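Local coordinates for DUF4627 domain-containing protein (Bacteroides thetaiotaomicron, PDB 3SEE) that is of unknown function but probably binds carbohydrate through a galactose-binding domain-like beta fold, at residues 134-138 with 139-143; 40-43 with 44-48; 113-116 with 117-120. All blocks are in the same frame, centred on the assembly; numbering follows the deposited sequence.

Interaction 1 of 3, residues 134-138 with 139-143; sequences RDYDA and DAQPN
An Asx motif starting at D137 turns the loop that runs from strand 130-133 towards strand 149-152. Its hub is OD1 of D137, which takes the backbone N-H groups of both D139 and A140. With CG anti to the backbone N (chi1 178°), the carboxylate is carried forward along the chain, and OD1 comes to 3.0 Å from A140 N. That bond is fairly straight, 164° at the hydrogen, although A140 N approaches from above the carboxylate plane. D139 N makes the Asx turn proper, a weak, more bent bond to the same OD1 at 3.1 Å. One residue further on, the backbone closes the turn with a weak bond of 2.8 Å from Q141 N to D137 O. The methyl carbon CB of A140 packs against CG of D137 at 3.7 Å. The acid groups of D137 and D139 stand near each other, OD1 to OD2 4.1 Å, and a single water donates to both oxygens, which probably eases their repulsion. In the conformer described, Q141 reaches back with an extended chain, so that OE1 lies 3.4 Å from D137 N in a weak bond; its stronger partner is R133. The Q141 amide is tilted 42° against the Y136 ring, which also rests on K178 and L184. Beyond that ring, a second water bonds to both Y136 OH and Q141 O, 2.7 Å from each.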
ATOM      1  N   ARG A 134       9.053  -6.987   7.105  1.00  9.92           N
ATOM      2  CA  ARG A 134      10.184  -7.467   7.860  1.00 10.52           C
ATOM      3  C   ARG A 134       9.865  -8.614   8.794  1.00  9.49           C
ATOM      4  O   ARG A 134      10.678  -9.526   8.966  1.00 10.85           O
ATOM      5  CB  ARG A 134      10.774  -6.305   8.626  1.00 12.46           C
ATOM      6  CG  ARG A 134      12.101  -6.480   9.034  1.00 15.17           C
ATOM      7  CD  ARG A 134      12.797  -5.166   9.316  1.00 11.57           C
ATOM      8  NE  ARG A 134      14.106  -5.605   9.699  1.00 11.09           N
ATOM      9  CZ  ARG A 134      14.637  -5.449  10.892  1.00 10.84           C
ATOM     10  NH1 ARG A 134      13.982  -4.817  11.851  1.00 12.89           N
ATOM     11  NH2 ARG A 134      15.866  -5.854  11.086  1.00 10.67           N
ATOM     12  N   ASP A 135       8.662  -8.597   9.364  1.00  8.68           N
ATOM     13  CA  ASP A 135       8.240  -9.637  10.293  0.50  9.15           C
ATOM     14  C   ASP A 135       7.702 -10.893   9.614  1.00  9.61           C
ATOM     15  O   ASP A 135       7.253 -11.811  10.276  1.00 11.52           O
ATOM     16  CB  ASP A 135       7.204  -9.089  11.287  0.50  9.01           C
ATOM     17  CG  ASP A 135       7.841  -8.377  12.448  0.50  9.45           C
ATOM     18  OD1 ASP A 135       8.866  -8.877  12.936  0.50  7.18           O
ATOM     19  OD2 ASP A 135       7.343  -7.302  12.854  0.50 10.59           O
ATOM     20  N   TYR A 136       7.765 -10.973   8.287  1.00  8.85           N
ATOM     21  CA  TYR A 136       7.252 -12.183   7.621  1.00  8.59           C
ATOM     22  C   TYR A 136       8.118 -13.392   7.936  1.00  9.05           C
ATOM     23  O   TYR A 136       9.338 -13.338   7.860  1.00  9.70           O
ATOM     24  CB  TYR A 136       7.197 -12.007   6.109  1.00  9.14           C
ATOM     25  CG  TYR A 136       6.660 -13.209   5.356  1.00  8.24           C
ATOM     26  CD1 TYR A 136       5.426 -13.744   5.681  1.00  9.48           C
ATOM     27  CD2 TYR A 136       7.361 -13.779   4.317  1.00  9.45           C
ATOM     28  CE1 TYR A 136       4.909 -14.816   4.996  1.00  8.49           C
ATOM     29  CE2 TYR A 136       6.844 -14.835   3.615  1.00  9.64           C
ATOM     30  CZ  TYR A 136       5.612 -15.368   3.940  1.00  9.18           C
ATOM     31  OH  TYR A 136       5.093 -16.430   3.229  1.00 10.29           O
ATOM     32  N   ASP A 137       7.435 -14.479   8.257  1.00  9.43           N
ATOM     33  CA  ASP A 137       8.072 -15.795   8.434  1.00 11.18           C
ATOM     34  C   ASP A 137       7.094 -16.818   7.851  1.00 10.55           C
ATOM     35  O   ASP A 137       6.029 -17.050   8.420  1.00 12.13           O
ATOM     36  CB  ASP A 137       8.337 -16.013   9.933  1.00 11.81           C
ATOM     37  CG  ASP A 137       8.953 -17.349  10.266  1.00 14.57           C
ATOM     38  OD1 ASP A 137       8.696 -18.328   9.583  1.00 15.93           O
ATOM     39  OD2 ASP A 137       9.670 -17.405  11.296  1.00 18.80           O
ATOM     40  N   ALA A 138       7.437 -17.391   6.695  1.00 11.45           N
ATOM     41  CA  ALA A 138       6.512 -18.274   5.964  1.00 12.86           C
ATOM     42  C   ALA A 138       6.201 -19.539   6.726  1.00 13.88           C
ATOM     43  O   ALA A 138       5.127 -20.102   6.563  1.00 15.24           O
ATOM     44  CB  ALA A 138       7.073 -18.648   4.569  1.00 14.01           C
ATOM     45  N   ASP A 139       7.143 -19.979   7.542  1.00 14.41           N
ATOM     46  CA  ASP A 139       6.966 -21.191   8.341  1.00 15.84           C
ATOM     47  C   ASP A 139       5.994 -20.963   9.487  1.00 14.86           C
ATOM     48  O   ASP A 139       5.092 -21.784   9.727  1.00 16.98           O
ATOM     49  CB  ASP A 139       8.319 -21.698   8.856  1.00 16.49           C
ATOM     50  CG  ASP A 139       9.282 -22.069   7.725  1.00 20.85           C
ATOM     51  OD1 ASP A 139       8.903 -22.817   6.793  1.00 23.67           O
ATOM     52  OD2 ASP A 139      10.430 -21.568   7.736  1.00 27.56           O
ATOM     53  N   ALA A 140       6.148 -19.835  10.186  1.00 14.28           N
ATOM     54  CA  ALA A 140       5.309 -19.477  11.327  1.00 14.52           C
ATOM     55  C   ALA A 140       3.955 -18.872  10.938  1.00 13.73           C
ATOM     56  O   ALA A 140       3.005 -18.889  11.726  1.00 15.66           O
ATOM     57  CB  ALA A 140       6.043 -18.529  12.270  1.00 16.17           C
ATOM     58  N   GLN A 141       3.879 -18.344   9.712  1.00 12.47           N
ATOM     59  CA  GLN A 141       2.702 -17.615   9.223  0.50 11.70           C
ATOM     60  C   GLN A 141       2.256 -18.174   7.883  1.00 10.93           C
ATOM     61  O   GLN A 141       2.260 -17.489   6.860  1.00 10.66           O
ATOM     62  CB  GLN A 141       2.986 -16.123   9.060  0.50 11.50           C
ATOM     63  CG  GLN A 141       3.433 -15.437  10.309  0.50 13.28           C
ATOM     64  CD  GLN A 141       3.689 -13.968  10.078  0.50 15.24           C
ATOM     65  OE1 GLN A 141       4.294 -13.573   9.078  0.50 17.28           O
ATOM     66  NE2 GLN A 141       3.240 -13.140  11.008  0.50 19.54           N
ATOM     67  N   PRO A 142       1.872 -19.454   7.854  1.00 11.44           N
ATOM     68  CA  PRO A 142       1.559 -20.091   6.580  1.00 11.73           C
ATOM     69  C   PRO A 142       0.404 -19.468   5.816  1.00 11.32           C
ATOM     70  O   PRO A 142       0.339 -19.613   4.602  1.00 11.26           O
ATOM     71  CB  PRO A 142       1.249 -21.533   6.987  1.00 12.05           C
ATOM     72  CG  PRO A 142       0.810 -21.401   8.437  1.00 12.86           C
ATOM     73  CD  PRO A 142       1.683 -20.353   9.002  1.00 12.27           C
ATOM     74  N   ASN A 143      -0.508 -18.784   6.517  1.00 10.78           N
ATOM     75  CA  ASN A 143      -1.666 -18.192   5.891  1.00 10.98           C
ATOM     76  C   ASN A 143      -1.602 -16.691   5.652  1.00 10.88           C
ATOM     77  O   ASN A 143      -2.553 -16.109   5.128  1.00 12.79           O
ATOM     78  CB  ASN A 143      -2.903 -18.544   6.717  1.00 12.02           C
ATOM     79  CG  ASN A 143      -3.160 -20.029   6.727  1.00 14.58           C
ATOM     80  OD1 ASN A 143      -3.217 -20.656   5.674  1.00 16.72           O
ATOM     81  ND2 ASN A 143      -3.332 -20.599   7.912  1.00 18.32           N
TER
HETATM   82  O   HOH W   1       2.647 -17.181   4.157  1.00  9.68           O
HETATM   83  O   HOH W   2      11.258 -19.684   9.465  1.00 32.39           O

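Interaction 2 of 3, residues 40-43 with 44-48; sequences NNEA and DGVTT. With NA (sodium ion), chain B.
T47 O is gripped from two directions: a sodium ion binds it at 2.4 Å, and the side chain of N40 gives it an N-H, ND2 to O 2.9 Å. The amide donor stands above the carbonyl plane of T47, and its bond is bent to 141° at the hydrogen. The same ion binds OG1 of T48 at 2.4 Å and two waters. N40 holds CG anti to its own nitrogen (chi1 -175°), which carries the amide across the loop to the methyl CG2 of T47, 3.6 Å from OD1 in the conformer described. A water bonds to N40 OD1, A43 O and T47 N. Were N40 replaced by an alanine, T47 O would probably lose its amide donor and this water the OD1 acceptor it donates to. Next, A43 to V46 form a type II beta turn, closed by V46 N to A43 O at 3.0 Å, with G45 at its third position. E42 lies across V46, OE1 to CG1 3.7 Å, while its OE2 bonds to S75 N. The loop passes from strand 36-40 of the mixed sheet to strand 48-53, at the edge of the antiparallel one, with E42 and T47 resting on A79 of strand 79-85.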
ATOM      1  N   ASN A  40      -8.535   3.446  -8.856  1.00  8.49           N
ATOM      2  CA  ASN A  40      -9.869   2.921  -8.631  1.00  8.05           C
ATOM      3  C   ASN A  40     -10.345   2.310  -9.925  1.00  8.16           C
ATOM      4  O   ASN A  40     -11.014   2.954 -10.750  1.00  9.37           O
ATOM      5  CB  ASN A  40     -10.829   4.004  -8.132  1.00  8.61           C
ATOM      6  CG  ASN A  40     -12.181   3.468  -7.785  1.00  8.87           C
ATOM      7  OD1 ASN A  40     -12.468   2.278  -7.978  1.00  9.22           O
ATOM      8  ND2 ASN A  40     -13.041   4.360  -7.292  1.00  9.79           N
ATOM      9  N   ASN A  41      -9.970   1.051 -10.118  1.00  8.43           N
ATOM     10  CA  ASN A  41     -10.416   0.231 -11.220  1.00  9.11           C
ATOM     11  C   ASN A  41     -11.507  -0.734 -10.802  1.00  8.96           C
ATOM     12  O   ASN A  41     -11.888  -1.590 -11.581  1.00 10.65           O
ATOM     13  CB  ASN A  41      -9.252  -0.499 -11.919  1.00  9.43           C
ATOM     14  CG  ASN A  41      -8.321   0.428 -12.652  1.00  9.89           C
ATOM     15  OD1 ASN A  41      -8.670   1.561 -13.009  1.00 11.58           O
ATOM     16  ND2 ASN A  41      -7.105  -0.073 -12.916  1.00 11.15           N
ATOM     17  N   GLU A  42     -12.031  -0.604  -9.589  1.00  8.11           N
ATOM     18  CA  GLU A  42     -13.253  -1.308  -9.237  1.00  8.73           C
ATOM     19  C   GLU A  42     -14.391  -0.758 -10.093  1.00  9.19           C
ATOM     20  O   GLU A  42     -14.337   0.381 -10.565  1.00  9.06           O
ATOM     21  CB  GLU A  42     -13.571  -1.156  -7.745  1.00  9.22           C
ATOM     22  CG  GLU A  42     -12.597  -1.875  -6.815  1.00  9.49           C
ATOM     23  CD  GLU A  42     -12.837  -3.357  -6.723  1.00 10.80           C
ATOM     24  OE1 GLU A  42     -13.997  -3.786  -6.841  1.00 13.92           O
ATOM     25  OE2 GLU A  42     -11.887  -4.089  -6.409  1.00 13.02           O
ATOM     26  N   ALA A  43     -15.432  -1.550 -10.260  1.00  9.51           N
ATOM     27  CA  ALA A  43     -16.610  -1.151 -10.999  1.00  9.35           C
ATOM     28  C   ALA A  43     -17.141   0.176 -10.478  1.00  9.16           C
ATOM     29  O   ALA A  43     -17.097   0.457  -9.260  1.00  9.50           O
ATOM     30  CB  ALA A  43     -17.679  -2.219 -10.869  1.00 10.07           C
ATOM     31  N   ASP A  44     -17.700   0.965 -11.387  1.00  9.03           N
ATOM     32  CA  ASP A  44     -18.366   2.201 -11.028  1.00  9.15           C
ATOM     33  C   ASP A  44     -19.314   1.952  -9.868  1.00  9.19           C
ATOM     34  O   ASP A  44     -20.149   1.061  -9.917  1.00 10.05           O
ATOM     35  CB  ASP A  44     -19.119   2.738 -12.245  1.00  9.17           C
ATOM     36  CG  ASP A  44     -19.901   3.980 -11.927  1.00 10.00           C
ATOM     37  OD1 ASP A  44     -21.077   3.834 -11.495  1.00 12.60           O
ATOM     38  OD2 ASP A  44     -19.341   5.089 -12.092  1.00 11.36           O
ATOM     39  N   GLY A  45     -19.187   2.780  -8.832  1.00  9.74           N
ATOM     40  CA  GLY A  45     -20.053   2.746  -7.670  1.00 10.78           C
ATOM     41  C   GLY A  45     -19.566   1.933  -6.497  1.00 10.16           C
ATOM     42  O   GLY A  45     -20.140   2.025  -5.411  1.00 12.62           O
ATOM     43  N   VAL A  46     -18.497   1.150  -6.661  1.00  9.22           N
ATOM     44  CA  VAL A  46     -18.014   0.280  -5.586  1.00  9.51           C
ATOM     45  C   VAL A  46     -17.302   1.054  -4.473  1.00  9.08           C
ATOM     46  O   VAL A  46     -17.602   0.855  -3.286  1.00 10.62           O
ATOM     47  CB  VAL A  46     -17.100  -0.816  -6.167  1.00  9.33           C
ATOM     48  CG1 VAL A  46     -16.342  -1.582  -5.051  1.00 10.34           C
ATOM     49  CG2 VAL A  46     -17.928  -1.825  -7.011  1.00 10.88           C
ATOM     50  N   THR A  47     -16.364   1.923  -4.841  1.00  9.00           N
ATOM     51  CA  THR A  47     -15.626   2.698  -3.858  0.67  9.54           C
ATOM     52  C   THR A  47     -15.368   4.098  -4.393  1.00  9.24           C
ATOM     53  O   THR A  47     -15.404   4.342  -5.608  1.00  8.99           O
ATOM     54  CB  THR A  47     -14.321   1.958  -3.411  0.67 10.33           C
ATOM     55  OG1 THR A  47     -13.611   2.754  -2.443  0.67  9.70           O
ATOM     56  CG2 THR A  47     -13.418   1.650  -4.585  0.67 10.66           C
ATOM     57  N   THR A  48     -15.128   5.026  -3.478  1.00  9.59           N
ATOM     58  CA  THR A  48     -14.689   6.368  -3.839  1.00  9.41           C
ATOM     59  C   THR A  48     -13.481   6.697  -2.990  1.00  8.71           C
ATOM     60  O   THR A  48     -13.530   6.567  -1.762  1.00 10.32           O
ATOM     61  CB  THR A  48     -15.794   7.393  -3.571  1.00 10.72           C
ATOM     62  OG1 THR A  48     -16.914   7.061  -4.409  1.00 11.74           O
ATOM     63  CG2 THR A  48     -15.343   8.834  -3.855  1.00 12.10           C
TER
HETATM   64 NA    NA B 234     -17.115   5.782  -6.404  1.00 11.59          NA
HETATM   65  O   HOH W   3     -15.315   2.070  -7.865  1.00  9.11           O
HETATM   66  O   HOH W   4     -18.662   4.602  -4.917  1.00 15.61           O
HETATM   67  O   HOH W   5     -18.985   6.842  -7.353  1.00 15.10           O

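Interaction 3 of 3, residues 113-116 with 117-120; sequences IKQT and NEEK
K114 and E118 form the tight part of this contact, a salt bridge at the point where strand 108-115 gives way to loop. NZ of K114 meets OE2 of E118 at 2.8 Å, on the anti side of the carboxylate and close to its plane. The lysine is extended as far as CE and then turns at chi4 (-66°), which brings the ammonium back towards OE2 of E118; the two side chains cross at about a right angle. E118 is itself bent at chi2, folding its acid group over Q115, with OE2 3.6 Å from CB of that glutamine. Further along, the Q115 amide and the E118 carboxylate are stacked with their planes only 17° apart, OE1 of E118 lying 3.7 Å from CD of Q115. The other end of that amide is tied down as well: NE2 of Q115 gives a straight bond of 2.9 Å to N117 O, which lies in the amide plane. E118 OE1 has a separate partner in T129 OG1, so both of its oxygens are held. The opposite character appears at the exposed N117, where a water, rather than a direct bond, joins the backbone: it donates to T116 O at 2.8 Å and accepts from E118 N at 2.9 Å. OD1 of N117 is nevertheless held by S29. In the mixed sheet strand 108-115 runs between strands 199-204 and 149-152; K114 pairs through its backbone with Y200 of the former and lies against F130 of strand 130-133, while Q115 packs on A194 and I195 of helix 194-197.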
ATOM      1  N   ILE A 113       4.272  -2.636  -1.028  1.00  6.75           N
ATOM      2  CA  ILE A 113       5.205  -1.829  -1.811  1.00  7.18           C
ATOM      3  C   ILE A 113       5.671  -2.716  -2.963  1.00  7.28           C
ATOM      4  O   ILE A 113       6.313  -3.747  -2.754  1.00  8.07           O
ATOM      5  CB  ILE A 113       6.398  -1.323  -0.969  1.00  7.26           C
ATOM      6  CG1 ILE A 113       5.934  -0.672   0.346  1.00  8.47           C
ATOM      7  CG2 ILE A 113       7.227  -0.320  -1.809  1.00  9.30           C
ATOM      8  CD1 ILE A 113       7.085  -0.145   1.238  1.00 10.32           C
ATOM      9  N   LYS A 114       5.302  -2.325  -4.183  1.00  7.32           N
ATOM     10  CA  LYS A 114       5.387  -3.179  -5.364  1.00  7.30           C
ATOM     11  C   LYS A 114       6.217  -2.533  -6.466  1.00  7.15           C
ATOM     12  O   LYS A 114       6.216  -1.326  -6.657  1.00  7.96           O
ATOM     13  CB  LYS A 114       3.975  -3.510  -5.896  1.00  7.71           C
ATOM     14  CG  LYS A 114       3.943  -4.602  -6.946  1.00  8.51           C
ATOM     15  CD  LYS A 114       2.517  -4.955  -7.328  1.00  8.60           C
ATOM     16  CE  LYS A 114       2.430  -6.125  -8.289  1.00  9.49           C
ATOM     17  NZ  LYS A 114       3.018  -5.810  -9.628  1.00  9.70           N
ATOM     18  N   GLN A 115       6.867  -3.382  -7.248  1.00  7.58           N
ATOM     19  CA  GLN A 115       7.545  -2.973  -8.466  1.00  7.74           C
ATOM     20  C   GLN A 115       6.565  -2.359  -9.472  1.00  7.56           C
ATOM     21  O   GLN A 115       5.512  -2.921  -9.746  1.00  8.45           O
ATOM     22  CB  GLN A 115       8.223  -4.188  -9.064  1.00  8.17           C
ATOM     23  CG  GLN A 115       9.005  -3.904 -10.349  1.00  8.56           C
ATOM     24  CD  GLN A 115       9.927  -5.045 -10.741  1.00  9.16           C
ATOM     25  OE1 GLN A 115      10.366  -5.803  -9.872  1.00  9.75           O
ATOM     26  NE2 GLN A 115      10.271  -5.143 -12.030  1.00  9.93           N
ATOM     27  N   THR A 116       6.937  -1.214 -10.061  1.00  8.29           N
ATOM     28  CA  THR A 116       6.037  -0.529 -10.983  1.00  8.46           C
ATOM     29  C   THR A 116       5.885  -1.251 -12.321  1.00  7.78           C
ATOM     30  O   THR A 116       4.751  -1.500 -12.762  1.00  8.95           O
ATOM     31  CB  THR A 116       6.486   0.907 -11.217  1.00  8.66           C
ATOM     32  OG1 THR A 116       6.659   1.538  -9.944  1.00  9.09           O
ATOM     33  CG2 THR A 116       5.484   1.686 -12.058  1.00 11.05           C
ATOM     34  N   ASN A 117       7.027  -1.551 -12.944  1.00  8.63           N
ATOM     35  CA  ASN A 117       7.047  -2.103 -14.293  1.00  8.92           C
ATOM     36  C   ASN A 117       7.624  -3.510 -14.262  1.00  9.02           C
ATOM     37  O   ASN A 117       8.828  -3.686 -14.140  1.00 10.28           O
ATOM     38  CB  ASN A 117       7.829  -1.181 -15.237  1.00  8.94           C
ATOM     39  CG  ASN A 117       7.041   0.054 -15.611  1.00  9.11           C
ATOM     40  OD1 ASN A 117       5.838  -0.050 -15.843  1.00 12.42           O
ATOM     41  ND2 ASN A 117       7.694   1.214 -15.685  1.00 11.44           N
ATOM     42  N   GLU A 118       6.725  -4.491 -14.299  1.00 10.05           N
ATOM     43  CA  GLU A 118       7.063  -5.906 -14.159  1.00 10.35           C
ATOM     44  C   GLU A 118       7.322  -6.552 -15.498  1.00 12.53           C
ATOM     45  O   GLU A 118       6.741  -6.177 -16.504  1.00 12.97           O
ATOM     46  CB  GLU A 118       5.893  -6.650 -13.512  1.00 10.43           C
ATOM     47  CG  GLU A 118       5.505  -6.114 -12.119  1.00  9.82           C
ATOM     48  CD  GLU A 118       6.181  -6.785 -10.947  1.00  9.27           C
ATOM     49  OE1 GLU A 118       7.213  -7.475 -11.097  1.00  9.59           O
ATOM     50  OE2 GLU A 118       5.660  -6.563  -9.816  1.00  9.22           O
ATOM     51  N   GLU A 119       8.181  -7.562 -15.468  1.00 14.17           N
ATOM     52  CA  GLU A 119       8.357  -8.398 -16.656  0.50 16.31           C
ATOM     53  C   GLU A 119       7.397  -9.565 -16.575  1.00 18.20           C
ATOM     54  O   GLU A 119       6.738  -9.789 -15.559  1.00 16.50           O
ATOM     55  CB  GLU A 119       9.815  -8.840 -16.805  0.50 16.64           C
ATOM     56  CG  GLU A 119      10.793  -7.679 -16.962  0.50 17.83           C
ATOM     57  CD  GLU A 119      10.567  -6.868 -18.241  0.50 19.50           C
ATOM     58  OE1 GLU A 119      10.444  -7.509 -19.306  0.50 22.44           O
ATOM     59  OE2 GLU A 119      10.517  -5.598 -18.209  0.50 19.57           O
ATOM     60  N   LYS A 120       7.272 -10.285 -17.692  1.00 22.56           N
ATOM     61  CA  LYS A 120       6.471 -11.501 -17.749  0.50 25.50           C
ATOM     62  C   LYS A 120       7.369 -12.714 -17.538  1.00 27.60           C
ATOM     63  O   LYS A 120       8.555 -12.683 -17.875  1.00 28.31           O
ATOM     64  CB  LYS A 120       5.764 -11.595 -19.097  0.50 26.12           C
ATOM     65  CG  LYS A 120       4.535 -10.724 -19.196  0.50 27.91           C
ATOM     66  CD  LYS A 120       4.118 -10.518 -20.642  0.50 30.04           C
ATOM     67  CE  LYS A 120       2.621 -10.253 -20.759  0.50 30.86           C
ATOM     68  NZ  LYS A 120       2.175  -9.001 -20.073  0.50 31.92           N
TER
HETATM   69  O   HOH W   6       3.964  -3.717 -14.370  1.00 15.60           O

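Overall arrangement
All three contacts are local ones in or beside loops at strand ends, and none touches another; interactions 1 and 3 come closest, about 9 Å between nearest atoms. Interactions 1 and 2 lie at the surface, whereas interaction 3 is partly buried. Their chemistry differs: interaction 1 relies on backbone N-H groups gathered by a carboxylate, interaction 2 on a carbonyl shared by an asparagine amide and a sodium ion, and interaction 3 on a salt bridge and a stacked amide. Interactions 2 and 3 begin at strands of the mixed sheet, 36-40 and 108-115. Interaction 1 instead follows strand 130-133 of the antiparallel sheet, the strand towards which the loop of interaction 3 runs.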